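DUF411 domain-containing protein (Pseudomonas aeruginosa, PDB 6WIS) binds copper in a cysteine-bridged tetranuclear cluster and probably contributes to bacterial copper resistance. Local coordinates at residues N26-T31 with A71-L76. Residues are numbered along the deposited sequence; the frame is centred on the assembly and turned at random.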
loop_
_atom_site.group_PDB
_atom_site.type_symbol
_atom_site.label_atom_id
_atom_site.label_comp_id
_atom_site.label_asym_id
_atom_site.label_seq_id
_atom_site.Cartn_x
_atom_site.Cartn_y
_atom_site.Cartn_z
ATOM N N ASN A 26 4.404 6.576 -12.149
ATOM C CA ASN A 26 3.998 5.340 -12.799
ATOM C C ASN A 26 2.642 5.461 -13.488
ATOM O O ASN A 26 2.101 4.452 -13.954
ATOM C CB ASN A 26 3.996 4.191 -11.791
ATOM C CG ASN A 26 5.376 3.635 -11.565
ATOM O OD1 ASN A 26 5.845 2.816 -12.352
ATOM N ND2 ASN A 26 6.053 4.094 -10.504
ATOM N N GLY A 27 2.092 6.671 -13.584
ATOM C CA GLY A 27 0.852 6.880 -14.298
ATOM C C GLY A 27 -0.412 6.883 -13.461
ATOM O O GLY A 27 -1.499 7.117 -14.018
ATOM N N PHE A 28 -0.323 6.629 -12.155
ATOM C CA PHE A 28 -1.517 6.691 -11.314
ATOM C C PHE A 28 -1.963 8.136 -11.124
ATOM O O PHE A 28 -1.151 9.029 -10.854
ATOM C CB PHE A 28 -1.258 6.082 -9.938
ATOM C CG PHE A 28 -1.137 4.583 -9.926
ATOM C CD1 PHE A 28 0.003 3.958 -10.396
ATOM C CD2 PHE A 28 -2.136 3.805 -9.376
ATOM C CE1 PHE A 28 0.126 2.592 -10.347
ATOM C CE2 PHE A 28 -2.027 2.435 -9.343
ATOM C CZ PHE A 28 -0.886 1.826 -9.829
ATOM N N LYS A 29 -3.267 8.362 -11.233
ATOM C CA LYS A 29 -3.866 9.574 -10.688
ATOM C C LYS A 29 -4.112 9.366 -9.189
ATOM O O LYS A 29 -4.772 8.395 -8.794
ATOM C CB LYS A 29 -5.161 9.885 -11.431
ATOM C CG LYS A 29 -5.961 11.031 -10.840
ATOM N N VAL A 30 -3.565 10.247 -8.352
ATOM C CA VAL A 30 -3.602 10.084 -6.900
ATOM C C VAL A 30 -4.387 11.240 -6.297
ATOM O O VAL A 30 -4.128 12.406 -6.620
ATOM C CB VAL A 30 -2.179 10.017 -6.298
ATOM C CG1 VAL A 30 -2.226 9.690 -4.795
ATOM C CG2 VAL A 30 -1.321 8.967 -7.028
ATOM N N THR A 31 -5.334 10.925 -5.424
ATOM C CA THR A 31 -5.894 11.909 -4.505
ATOM C C THR A 31 -5.547 11.501 -3.079
ATOM O O THR A 31 -5.494 10.308 -2.760
ATOM C CB THR A 31 -7.416 12.016 -4.652
ATOM O OG1 THR A 31 -7.993 10.738 -4.421
ATOM C CG2 THR A 31 -7.809 12.489 -6.051
ATOM N N ALA A 71 3.973 -1.907 -9.586
ATOM C CA ALA A 71 3.748 -3.137 -10.353
ATOM C C ALA A 71 2.954 -4.174 -9.566
ATOM O O ALA A 71 2.173 -4.940 -10.148
ATOM C CB ALA A 71 5.080 -3.750 -10.802
ATOM N N ASP A 72 3.108 -4.205 -8.249
ATOM C CA ASP A 72 2.336 -5.156 -7.461
ATOM C C ASP A 72 0.924 -4.672 -7.202
ATOM O O ASP A 72 0.045 -5.504 -6.973
ATOM C CB ASP A 72 3.058 -5.451 -6.142
ATOM C CG ASP A 72 4.463 -5.977 -6.372
ATOM O OD1 ASP A 72 4.619 -6.818 -7.275
ATOM O OD2 ASP A 72 5.421 -5.554 -5.680
ATOM N N ILE A 73 0.689 -3.358 -7.249
ATOM C CA ILE A 73 -0.680 -2.855 -7.219
ATOM C C ILE A 73 -1.427 -3.312 -8.468
ATOM O O ILE A 73 -2.596 -3.716 -8.392
ATOM C CB ILE A 73 -0.704 -1.320 -7.074
ATOM C CG1 ILE A 73 -0.124 -0.871 -5.719
ATOM C CG2 ILE A 73 -2.138 -0.800 -7.155
ATOM C CD1 ILE A 73 -0.065 0.721 -5.584
ATOM N N LEU A 74 -0.752 -3.313 -9.626
ATOM C CA LEU A 74 -1.380 -3.831 -10.846
ATOM C C LEU A 74 -1.722 -5.320 -10.708
ATOM O O LEU A 74 -2.797 -5.753 -11.143
ATOM C CB LEU A 74 -0.480 -3.590 -12.075
ATOM C CG LEU A 74 -0.021 -2.157 -12.417
ATOM C CD1 LEU A 74 0.916 -2.124 -13.658
ATOM C CD2 LEU A 74 -1.195 -1.164 -12.595
ATOM N N LYS A 75 -0.838 -6.118 -10.085
ATOM C CA LYS A 75 -1.157 -7.536 -9.867
ATOM C C LYS A 75 -2.336 -7.700 -8.926
ATOM O O LYS A 75 -3.177 -8.594 -9.116
ATOM C CB LYS A 75 0.046 -8.302 -9.299
ATOM C CG LYS A 75 1.297 -8.237 -10.159
ATOM C CD LYS A 75 2.478 -8.943 -9.485
ATOM N N LEU A 76 -2.395 -6.867 -7.883
ATOM C CA LEU A 76 -3.537 -6.873 -6.978
ATOM C C LEU A 76 -4.840 -6.661 -7.736
ATOM O O LEU A 76 -5.824 -7.379 -7.514
ATOM C CB LEU A 76 -3.352 -5.793 -5.905
ATOM C CG LEU A 76 -4.543 -5.498 -4.996
ATOM C CD1 LEU A 76 -4.887 -6.744 -4.155
ATOM C CD2 LEU A 76 -4.240 -4.285 -4.081
#
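With CG anti to its own carbonyl carbon (chi1 -72°), Phe28 sends its ring toward helix 70-77, where Ile73 and Leu74 meet its far end. In Ile73 the chirality at CB places the CG2 methyl anti to the backbone N when CG1 sits beside it (chi1 -65°), and this branch does the touching: CG2 stands 3.9 Å from Phe28 CE2 and 4.0 Å from Phe28 CZ. Leu74 adds one methyl, its CD2 lying 4.1 Å from Phe28 CZ. Both methyls approach the ring obliquely. The CA atoms of Phe28 and Ile73 stay 10.4 Å apart; the Phe28 side chain bridges about half of the gap and Ile73 meets it. Gly27, with positive phi, is the C-prime residue of the Schellman motif ending helix 14-24, and Phe28 leads directly into edge strand 29-34. Leu23 touches both Phe28 and Ile73, while Leu3, Ile5 and Ala70 also pack on Phe28. The Leu74 side chain is about 6 Å from a bound zinc ion, that of Ile73 about 12 Å from a copper ion. The chemistry is wholly apolar: a small, mostly buried junction, with Leu74 at its exposed border, that relies on shape and burial rather than on directional bonds.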